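BH0493 protein (Bacillus halodurans C-125, PDB 2QEE) binds zinc and is probably a metal-dependent enzyme of the amidohydrolase superfamily, though its substrate is not settled here. Local coordinates at residues C[148-151]-C[152-155]; C[207-210]-C[211-215]; C[358-361]-C[362-365]; C[198-201]-C[202-206]; C[123-126]-C[127-130]. All blocks are in the same frame, centred on the assembly; numbering follows the deposited sequence.

Contact 1: C[148-151]-C[152-155]; sequences PFDD and NERI
The guanidinium group of R154 meets its partners at its edge: D151 OD1 lies in its plane, reached by both NH1 and NH2, and P148 O sits near NH1, tilted 18° from that plane. This edge spans the N-terminal turn of helix 151-158, where D150 is the N-cap. R154 NH2 forms a salt bridge of 2.8 Å to D151 OD1, and NH1 bonds to the same oxygen at 3.1 Å. The carboxylate and guanidinium planes stand 81° apart; NH1 uses the anti lone pair of OD1, and NH2 meets OD1 from above the carboxylate plane. That oxygen also pairs with R186 of helix 180-189. R154 NH1 has a second bond, 3.0 Å long, to P148 O. With CG anti to the backbone N (chi1 -165°) and a bend at chi3, the arginine folds back over the residues before the helix, a task for a long multi-donor side chain. Replacing R154 by alanine removes these donors to P148 O and D151 OD1, which would probably leave the loop less firmly tied to the helix. D150 O accepts R154 N at 2.8 Å and E153 N at 3.0 Å. E153 bonds to D147 N with its own carboxylate, its side chain about 7 Å from that of the zinc ligand H30. The capping bond itself is weak, with D150 OD2 3.2 Å from E153 N.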
# COMPACT_ATOMS: atom_id res chain seq x y z
N PRO C 148 -22.41 13.49 -25.30
CA PRO C 148 -23.33 14.26 -26.13
C PRO C 148 -22.90 15.73 -26.21
O PRO C 148 -23.47 16.50 -27.01
CB PRO C 148 -24.64 14.13 -25.43
CG PRO C 148 -24.34 13.76 -24.06
CD PRO C 148 -23.05 13.03 -24.07
N PHE C 149 -21.93 16.12 -25.39
CA PHE C 149 -21.44 17.48 -25.42
C PHE C 149 -20.34 17.62 -26.44
O PHE C 149 -19.96 18.73 -26.83
CB PHE C 149 -20.98 17.92 -24.04
CG PHE C 149 -22.09 17.94 -23.05
CD1 PHE C 149 -22.88 19.06 -22.90
CD2 PHE C 149 -22.37 16.82 -22.29
CE1 PHE C 149 -23.92 19.06 -21.99
CE2 PHE C 149 -23.43 16.81 -21.38
CZ PHE C 149 -24.20 17.94 -21.25
N ASP C 150 -19.81 16.50 -26.92
CA ASP C 150 -18.82 16.59 -27.98
C ASP C 150 -19.49 16.70 -29.37
O ASP C 150 -20.14 15.76 -29.86
CB ASP C 150 -17.80 15.45 -27.96
CG ASP C 150 -16.67 15.68 -28.97
OD1 ASP C 150 -15.62 16.25 -28.60
OD2 ASP C 150 -16.83 15.37 -30.16
N ASP C 151 -19.28 17.84 -30.02
CA ASP C 151 -19.87 18.12 -31.36
C ASP C 151 -19.62 17.03 -32.40
O ASP C 151 -20.53 16.63 -33.13
CB ASP C 151 -19.38 19.48 -31.89
CG ASP C 151 -19.83 20.65 -31.03
OD1 ASP C 151 -20.72 20.52 -30.16
OD2 ASP C 151 -19.25 21.75 -31.23
N ASN C 152 -18.38 16.57 -32.47
CA ASN C 152 -18.02 15.52 -33.41
C ASN C 152 -18.57 14.11 -33.09
O ASN C 152 -18.57 13.23 -33.96
CB ASN C 152 -16.52 15.48 -33.62
CG ASN C 152 -16.12 14.41 -34.61
OD1 ASN C 152 -15.60 13.36 -34.22
ND2 ASN C 152 -16.41 14.63 -35.90
N GLU C 153 -19.03 13.89 -31.88
CA GLU C 153 -19.72 12.64 -31.61
C GLU C 153 -21.22 12.83 -31.76
O GLU C 153 -21.92 11.97 -32.27
CB GLU C 153 -19.43 12.15 -30.19
CG GLU C 153 -17.99 11.83 -29.84
CD GLU C 153 -17.89 11.35 -28.39
OE1 GLU C 153 -16.86 11.73 -27.72
OE2 GLU C 153 -18.87 10.65 -27.95
N ARG C 154 -21.72 13.96 -31.24
CA ARG C 154 -23.15 14.24 -31.21
C ARG C 154 -23.78 14.07 -32.62
O ARG C 154 -24.87 13.51 -32.76
CB ARG C 154 -23.42 15.63 -30.60
CG ARG C 154 -24.90 15.82 -30.20
CD ARG C 154 -25.20 17.11 -29.38
NE ARG C 154 -24.83 18.30 -30.12
CZ ARG C 154 -23.63 18.86 -30.04
NH1 ARG C 154 -22.71 18.33 -29.25
NH2 ARG C 154 -23.35 19.96 -30.74
N ILE C 155 -23.03 14.45 -33.64
CA ILE C 155 -23.50 14.42 -35.06
C ILE C 155 -24.00 13.05 -35.52
O ILE C 155 -25.15 12.91 -36.02
CB ILE C 155 -22.40 14.94 -36.02
CG1 ILE C 155 -22.18 16.45 -35.77
CG2 ILE C 155 -22.84 14.76 -37.46
CD1 ILE C 155 -21.18 17.16 -36.73

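Contact 2: C[207-210]-C[211-215]; sequences KRFL and TDWIE
F209 and W213, one helical turn apart on helix 200-217, form the tight side of this i to i+4 contact, while R208 and D212 form its looser, watered side. W213 CD1 sits over one face of the F209 ring, 3.5 Å above its plane and offset toward the rim, and F209 CE1 is 3.5 Å from W213 NE1. The pair is oblique, centroids 4.7 Å apart and planes at 58°, and the two broad rings fill the space between them. F209 gets there with CG anti to the backbone N (chi1 174°), which swings its ring along the helix toward W213; Y192 meets it edge-to-face. A serine in its place would probably open a gap under W213 CD1 and leave the indole freer to turn. T211, one turn after K207, can bond back with its hydroxyl: K207 O takes both T211 N and T211 OG1, the latter at 3.0 Å. The salt bridge from R208 NH1 to D212 OD2 is long, 3.5 Å; R208 also pairs with E205, and D212 OD2 bonds to Y192 OH. A water links the two, accepting from R208 NH1 at 3.1 Å and donating to D212 OD1 at 2.7 Å.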
# COMPACT_ATOMS: atom_id res chain seq x y z
N LYS C 207 -33.63 16.49 -16.24
CA LYS C 207 -34.16 15.12 -16.43
C LYS C 207 -34.55 14.82 -17.86
O LYS C 207 -34.31 13.71 -18.37
CB LYS C 207 -35.34 14.86 -15.52
CG LYS C 207 -35.00 14.78 -14.05
CD LYS C 207 -36.23 14.73 -13.19
CE LYS C 207 -36.57 13.33 -12.85
NZ LYS C 207 -37.47 13.32 -11.66
N ARG C 208 -35.14 15.79 -18.55
CA ARG C 208 -35.52 15.54 -19.93
C ARG C 208 -34.29 15.41 -20.84
O ARG C 208 -34.29 14.61 -21.79
CB ARG C 208 -36.55 16.58 -20.44
CG ARG C 208 -37.08 16.25 -21.84
CD ARG C 208 -38.21 17.20 -22.24
NE ARG C 208 -37.74 18.57 -22.41
CZ ARG C 208 -37.12 19.03 -23.49
NH1 ARG C 208 -36.92 18.23 -24.53
NH2 ARG C 208 -36.72 20.29 -23.55
N PHE C 209 -33.23 16.17 -20.53
CA PHE C 209 -31.99 16.05 -21.26
C PHE C 209 -31.47 14.59 -21.09
O PHE C 209 -31.16 13.90 -22.08
CB PHE C 209 -30.96 17.08 -20.77
CG PHE C 209 -29.60 16.91 -21.39
CD1 PHE C 209 -29.33 17.42 -22.64
CD2 PHE C 209 -28.58 16.21 -20.71
CE1 PHE C 209 -28.09 17.26 -23.25
CE2 PHE C 209 -27.31 16.04 -21.30
CZ PHE C 209 -27.06 16.56 -22.59
N LEU C 210 -31.41 14.13 -19.85
CA LEU C 210 -30.94 12.75 -19.62
C LEU C 210 -31.84 11.72 -20.33
O LEU C 210 -31.32 10.81 -21.02
CB LEU C 210 -30.87 12.44 -18.13
CG LEU C 210 -29.86 13.31 -17.37
CD1 LEU C 210 -30.05 13.06 -15.85
CD2 LEU C 210 -28.41 13.10 -17.84
N THR C 211 -33.16 11.88 -20.21
CA THR C 211 -34.08 10.89 -20.75
C THR C 211 -33.96 10.84 -22.28
O THR C 211 -34.06 9.76 -22.90
CB THR C 211 -35.55 11.23 -20.33
OG1 THR C 211 -35.65 11.13 -18.91
CG2 THR C 211 -36.51 10.21 -20.96
N ASP C 212 -33.76 12.00 -22.91
CA ASP C 212 -33.65 12.06 -24.37
C ASP C 212 -32.41 11.34 -24.83
O ASP C 212 -32.41 10.66 -25.87
CB ASP C 212 -33.57 13.52 -24.90
CG ASP C 212 -34.93 14.26 -24.90
OD1 ASP C 212 -35.98 13.63 -24.65
OD2 ASP C 212 -34.92 15.48 -25.12
N TRP C 213 -31.33 11.46 -24.07
CA TRP C 213 -30.09 10.79 -24.50
C TRP C 213 -30.11 9.29 -24.17
O TRP C 213 -29.57 8.50 -24.92
CB TRP C 213 -28.87 11.50 -23.90
CG TRP C 213 -28.57 12.66 -24.77
CD1 TRP C 213 -28.82 13.98 -24.50
CD2 TRP C 213 -28.03 12.60 -26.09
NE1 TRP C 213 -28.45 14.75 -25.60
CE2 TRP C 213 -27.96 13.92 -26.58
CE3 TRP C 213 -27.61 11.56 -26.92
CZ2 TRP C 213 -27.45 14.21 -27.85
CZ3 TRP C 213 -27.10 11.84 -28.17
CH2 TRP C 213 -27.02 13.17 -28.63
N ILE C 214 -30.77 8.93 -23.10
CA ILE C 214 -31.01 7.53 -22.76
C ILE C 214 -31.79 6.87 -23.88
O ILE C 214 -31.40 5.83 -24.35
CB ILE C 214 -31.74 7.37 -21.42
CG1 ILE C 214 -30.77 7.69 -20.24
CG2 ILE C 214 -32.30 5.91 -21.28
CD1 ILE C 214 -31.45 7.86 -18.93
N GLU C 215 -32.86 7.51 -24.34
CA GLU C 215 -33.69 6.97 -25.40
C GLU C 215 -32.87 6.80 -26.68
O GLU C 215 -32.91 5.76 -27.34
CB GLU C 215 -34.85 7.94 -25.65
CG GLU C 215 -35.64 7.70 -26.91
CD GLU C 215 -36.85 8.60 -27.00
OE1 GLU C 215 -36.88 9.67 -26.32
OE2 GLU C 215 -37.80 8.24 -27.74
O HOH W 1 -37.85 15.41 -25.30

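Contact 3: C[358-361]-C[362-365]; sequences ARVL and EQLI
Q363 folds back on R359 and V360 in a local, buried contact where the chain leaves the zinc site and enters helix 363-388. Its amide oxygen OE1 takes two backbone N-H groups: R359 N at 2.9 Å, almost in line with the C=O bond, and V360 N at 3.0 Å, from well above the carbonyl plane. A long glutamine suits this: CG lies anti to the carbonyl carbon (chi1 -66°), and the extended chain crosses V360 at about a right angle, Q363 CD 3.8 Å from V360 CB. The backbone makes a type I beta turn from V360 to Q363, closed by Q363 N to V360 O at 2.9 Å. The turn begins three residues after the zinc ligand D357; in amidohydrolase barrels such a metal-binding aspartate characteristically ends the last barrel strand. The end of the R359 side chain leads off to about 4 Å from that of the zinc ligand H30. Leucines suit the inner side, where L361 CD1 lies 4.3 Å from L364 CD1 and helix 126-136 packs against both. Small A358 brings its CB to 4.1 Å from L364 CD2. The buried E362 carboxylate accepts from D43 N at OE1 and Q129 NE2 at OE2.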
# COMPACT_ATOMS: atom_id res chain seq x y z
N ALA C 358 -9.20 1.60 -23.35
CA ALA C 358 -8.44 1.80 -24.60
C ALA C 358 -8.89 3.11 -25.29
O ALA C 358 -10.10 3.29 -25.46
CB ALA C 358 -8.63 0.63 -25.58
N ARG C 359 -7.93 3.95 -25.64
CA ARG C 359 -8.17 5.12 -26.52
C ARG C 359 -7.84 4.87 -27.97
O ARG C 359 -8.35 5.57 -28.86
CB ARG C 359 -7.37 6.32 -26.03
CG ARG C 359 -7.91 6.86 -24.72
CD ARG C 359 -7.17 8.13 -24.32
NE ARG C 359 -7.92 8.78 -23.25
CZ ARG C 359 -8.80 9.75 -23.46
NH1 ARG C 359 -9.01 10.21 -24.69
NH2 ARG C 359 -9.47 10.27 -22.43
N VAL C 360 -6.98 3.89 -28.21
CA VAL C 360 -6.52 3.55 -29.56
C VAL C 360 -6.87 2.08 -29.72
O VAL C 360 -6.57 1.25 -28.84
CB VAL C 360 -5.01 3.76 -29.71
CG1 VAL C 360 -4.54 3.28 -31.10
CG2 VAL C 360 -4.63 5.26 -29.46
N LEU C 361 -7.53 1.77 -30.84
CA LEU C 361 -8.08 0.43 -31.07
C LEU C 361 -7.13 -0.71 -30.71
O LEU C 361 -7.52 -1.59 -29.94
CB LEU C 361 -8.47 0.25 -32.54
CG LEU C 361 -9.06 -1.11 -32.95
CD1 LEU C 361 -10.31 -1.49 -32.18
CD2 LEU C 361 -9.32 -1.01 -34.47
N GLU C 362 -5.90 -0.67 -31.21
CA GLU C 362 -4.95 -1.80 -31.02
C GLU C 362 -4.58 -2.06 -29.56
O GLU C 362 -4.14 -3.19 -29.25
CB GLU C 362 -3.66 -1.62 -31.78
CG GLU C 362 -3.81 -1.71 -33.30
CD GLU C 362 -4.42 -0.45 -33.95
OE1 GLU C 362 -4.62 0.58 -33.28
OE2 GLU C 362 -4.67 -0.52 -35.16
N GLN C 363 -4.82 -1.09 -28.69
CA GLN C 363 -4.53 -1.27 -27.26
C GLN C 363 -5.34 -2.39 -26.60
O GLN C 363 -4.96 -2.93 -25.55
CB GLN C 363 -4.79 0.02 -26.51
CG GLN C 363 -3.84 1.15 -26.89
CD GLN C 363 -4.21 2.49 -26.27
OE1 GLN C 363 -5.35 2.73 -25.92
NE2 GLN C 363 -3.23 3.37 -26.13
N LEU C 364 -6.48 -2.76 -27.17
CA LEU C 364 -7.21 -3.94 -26.69
C LEU C 364 -6.29 -5.13 -26.66
O LEU C 364 -6.41 -5.96 -25.73
CB LEU C 364 -8.40 -4.26 -27.62
CG LEU C 364 -9.48 -3.23 -27.56
CD1 LEU C 364 -10.58 -3.69 -28.55
CD2 LEU C 364 -10.09 -3.18 -26.18
N ILE C 365 -5.34 -5.21 -27.59
CA ILE C 365 -4.47 -6.40 -27.64
C ILE C 365 -3.66 -6.43 -26.33
O ILE C 365 -3.73 -7.43 -25.58
CB ILE C 365 -3.51 -6.37 -28.85
CG1 ILE C 365 -4.35 -6.45 -30.14
CG2 ILE C 365 -2.55 -7.62 -28.83
CD1 ILE C 365 -3.50 -6.32 -31.45

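Contact 4: C[198-201]-C[202-206]; sequences WNEG and SIQEV
W198, S202 and I203 carry this contact, which closes the N-terminal end of helix 200-217, with N199 as the N-cap. The indole of W198 lies along the first turn, and one of its faces receives I203 CG1, 3.1 Å above the ring plane and offset toward the rim; CG1 is 3.5 Å from W198 NE1. The two side chains cross at about a right angle; the CG1 methylene is the atom that presses on the ring, with CD1 also near NE1. With CG anti to the backbone N (chi1 -169°), the tryptophan turns back over the helix, and its NE1 finds its polar partner in D244 of helix 237-253. Farther along the ring, S202 CB comes to 3.8 Å from W198 CE3, and V206 CG2 reaches the edge at CH2. A small residue is apt at S202: its CB leaves room for the indole while its OG bonds to N195 N and E197 O. The cap fixes the start of the helix: N199 OD1 accepts S202 N at 3.0 Å, placed there by chi1 52°, which sets CG between the backbone N and the carbonyl carbon. N195 ND2 also bonds to that oxygen. On the exposed side, Q204 NE2 donates to the syn lone pair of E200 OE2 at 2.9 Å, amide and carboxylate planes only 15° apart.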
# COMPACT_ATOMS: atom_id res chain seq x y z
N TRP C 198 -32.25 27.21 -9.49
CA TRP C 198 -32.49 25.77 -9.42
C TRP C 198 -33.89 25.48 -8.89
O TRP C 198 -34.08 25.21 -7.68
CB TRP C 198 -31.42 25.05 -8.57
CG TRP C 198 -31.51 23.52 -8.73
CD1 TRP C 198 -31.95 22.62 -7.80
CD2 TRP C 198 -31.19 22.76 -9.91
NE1 TRP C 198 -31.91 21.34 -8.33
CE2 TRP C 198 -31.44 21.40 -9.61
CE3 TRP C 198 -30.69 23.10 -11.18
CZ2 TRP C 198 -31.23 20.36 -10.56
CZ3 TRP C 198 -30.48 22.07 -12.12
CH2 TRP C 198 -30.77 20.73 -11.80
N ASN C 199 -34.87 25.57 -9.79
CA ASN C 199 -36.26 25.32 -9.42
C ASN C 199 -36.80 24.09 -10.14
O ASN C 199 -36.03 23.41 -10.83
CB ASN C 199 -37.12 26.55 -9.73
CG ASN C 199 -36.95 27.03 -11.14
OD1 ASN C 199 -36.67 26.24 -12.05
ND2 ASN C 199 -37.13 28.33 -11.34
N GLU C 200 -38.08 23.79 -9.95
CA GLU C 200 -38.68 22.58 -10.52
C GLU C 200 -38.50 22.51 -12.02
O GLU C 200 -38.33 21.42 -12.58
CB GLU C 200 -40.16 22.44 -10.18
CG GLU C 200 -40.46 21.30 -9.20
CD GLU C 200 -39.93 19.93 -9.65
OE1 GLU C 200 -39.51 19.11 -8.79
OE2 GLU C 200 -39.93 19.66 -10.88
N GLY C 201 -38.52 23.68 -12.65
CA GLY C 201 -38.40 23.78 -14.08
C GLY C 201 -37.02 23.37 -14.52
O GLY C 201 -36.84 22.70 -15.54
N SER C 202 -36.01 23.81 -13.76
CA SER C 202 -34.64 23.45 -14.10
C SER C 202 -34.43 21.94 -13.89
O SER C 202 -33.82 21.28 -14.77
CB SER C 202 -33.64 24.28 -13.31
OG SER C 202 -33.43 25.55 -13.92
N ILE C 203 -34.92 21.42 -12.76
CA ILE C 203 -34.92 19.97 -12.45
C ILE C 203 -35.55 19.15 -13.57
O ILE C 203 -34.96 18.18 -14.08
CB ILE C 203 -35.60 19.67 -11.11
CG1 ILE C 203 -34.78 20.30 -9.96
CG2 ILE C 203 -35.81 18.13 -10.92
CD1 ILE C 203 -35.45 20.33 -8.62
N GLN C 204 -36.73 19.56 -14.01
CA GLN C 204 -37.42 18.83 -15.08
C GLN C 204 -36.71 18.84 -16.42
O GLN C 204 -36.70 17.82 -17.12
CB GLN C 204 -38.85 19.38 -15.25
CG GLN C 204 -39.70 19.00 -14.08
CD GLN C 204 -39.49 17.56 -13.71
OE1 GLN C 204 -39.43 16.68 -14.59
NE2 GLN C 204 -39.34 17.29 -12.40
N GLU C 205 -36.13 19.98 -16.80
CA GLU C 205 -35.50 20.08 -18.08
C GLU C 205 -34.19 19.32 -18.09
O GLU C 205 -33.80 18.77 -19.12
CB GLU C 205 -35.31 21.52 -18.51
CG GLU C 205 -36.64 22.14 -18.98
CD GLU C 205 -37.19 21.44 -20.22
OE1 GLU C 205 -36.86 21.92 -21.32
OE2 GLU C 205 -37.87 20.39 -20.10
N VAL C 206 -33.51 19.28 -16.95
CA VAL C 206 -32.28 18.46 -16.93
C VAL C 206 -32.63 16.95 -17.00
O VAL C 206 -31.97 16.19 -17.74
CB VAL C 206 -31.35 18.83 -15.73
CG1 VAL C 206 -30.19 17.80 -15.58
CG2 VAL C 206 -30.74 20.21 -15.97

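Contact 5: C[123-126]-C[127-130]; sequences KKTS and EEQV
T125 and E128 exchange bonds at the start of helix 126-136 in a capping box. T125 OG1 accepts E128 N at 3.0 Å, and E128 OE1 accepts T125 N at 2.9 Å, met on its anti side but 34° out of the carboxylate plane. Threonine serves as N-cap because its hydroxyl can stand in for a missing backbone acceptor; here chi1 65° lodges OG1 between the backbone N and the carbonyl carbon, facing the first turn. The two side chains cross at about a right angle, and E128 CG passes 3.1 Å from T125 OG1. Glutamate has the reach to return to the backbone of the cap: its extended chain carries OE1 to within 3.4 Å of K124 CA. K124 then bends at chi3 and sends its ammonium group to Q129, where NZ lies 2.8 Å from OE1, nearly along the axis of the amide carbonyl.

The second shell holds these groups in place. K124 NZ also bonds to Y120 OH of helix 114-122 and to T132 OG1 one turn farther along the helix, while the Q129 amide nitrogen has its partner in E362. S126 OG, just inside the helix, accepts from W42 NE1. K124 NZ and E128 OE1 are 6.2 Å apart, so the two opposite charges are not paired directly. A carboxylate placed at the positive N-terminal end of a helix is likely to be stabilised there, whereas the lysine charge is met by neutral oxygens of an amide and two hydroxyls.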
# COMPACT_ATOMS: atom_id res chain seq x y z
N LYS C 123 -2.62 -0.22 -45.44
CA LYS C 123 -3.40 -1.07 -46.34
C LYS C 123 -4.71 -1.65 -45.81
O LYS C 123 -5.21 -2.62 -46.37
CB LYS C 123 -2.54 -2.16 -46.99
CG LYS C 123 -1.57 -2.90 -46.12
CD LYS C 123 -0.28 -3.02 -46.89
CE LYS C 123 0.31 -4.41 -46.79
NZ LYS C 123 1.75 -4.40 -47.20
N LYS C 124 -5.28 -1.05 -44.76
CA LYS C 124 -6.50 -1.61 -44.17
C LYS C 124 -7.57 -0.55 -43.99
O LYS C 124 -7.25 0.62 -43.84
CB LYS C 124 -6.18 -2.20 -42.77
CG LYS C 124 -5.12 -3.28 -42.76
CD LYS C 124 -5.03 -3.95 -41.40
CE LYS C 124 -6.19 -4.94 -41.20
NZ LYS C 124 -5.82 -5.92 -40.15
N THR C 125 -8.84 -0.97 -43.95
CA THR C 125 -9.90 -0.09 -43.49
C THR C 125 -10.09 -0.21 -41.98
O THR C 125 -9.64 -1.18 -41.38
CB THR C 125 -11.26 -0.43 -44.08
OG1 THR C 125 -11.69 -1.73 -43.61
CG2 THR C 125 -11.23 -0.39 -45.63
N SER C 126 -10.79 0.76 -41.42
CA SER C 126 -11.20 0.76 -40.01
C SER C 126 -11.96 -0.52 -39.66
O SER C 126 -11.65 -1.19 -38.66
CB SER C 126 -12.10 1.97 -39.76
OG SER C 126 -11.33 3.15 -39.94
N GLU C 127 -12.95 -0.86 -40.50
CA GLU C 127 -13.81 -2.02 -40.28
C GLU C 127 -12.96 -3.30 -40.24
O GLU C 127 -13.15 -4.17 -39.36
CB GLU C 127 -14.90 -2.10 -41.36
CG GLU C 127 -16.03 -1.09 -41.19
CD GLU C 127 -15.66 0.31 -41.64
OE1 GLU C 127 -14.59 0.50 -42.27
OE2 GLU C 127 -16.46 1.24 -41.35
N GLU C 128 -12.00 -3.40 -41.15
CA GLU C 128 -11.09 -4.57 -41.18
C GLU C 128 -10.23 -4.62 -39.91
O GLU C 128 -10.03 -5.71 -39.36
CB GLU C 128 -10.16 -4.50 -42.38
CG GLU C 128 -10.90 -4.76 -43.68
CD GLU C 128 -10.04 -4.55 -44.92
OE1 GLU C 128 -9.07 -3.75 -44.90
OE2 GLU C 128 -10.37 -5.21 -45.93
N GLN C 129 -9.73 -3.46 -39.49
CA GLN C 129 -8.83 -3.43 -38.31
C GLN C 129 -9.60 -3.79 -37.06
O GLN C 129 -9.07 -4.49 -36.17
CB GLN C 129 -8.07 -2.10 -38.16
CG GLN C 129 -7.01 -2.09 -37.01
CD GLN C 129 -5.82 -3.06 -37.24
OE1 GLN C 129 -5.89 -3.99 -38.06
NE2 GLN C 129 -4.72 -2.85 -36.48
N VAL C 130 -10.81 -3.27 -36.94
CA VAL C 130 -11.69 -3.68 -35.82
C VAL C 130 -11.85 -5.21 -35.83
O VAL C 130 -11.69 -5.87 -34.79
CB VAL C 130 -13.06 -2.92 -35.83
CG1 VAL C 130 -14.02 -3.51 -34.86
CG2 VAL C 130 -12.84 -1.45 -35.49

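Contacts 2 and 4 share helix 200-217, adjoining in sequence with centres 13 Å apart, and both set aromatic packing beside polar side-chain pairs. Contact 1 joins that helix from another part of the chain: F149 CZ lies 3.4 Å from F209 CZ, and P148 and R154 pack on W213. Contacts 3 and 5 form a second group, where L361 CD2 lies 3.6 Å from Q129 CG. Contact 3 is the buried one, nearest the zinc site, and its Q363 and E362 side chains bond to backbone and amide groups; contacts 1, 4 and 5, partly exposed helix starts, use capping side chains, with a salt bridge within the two segments in contact 1.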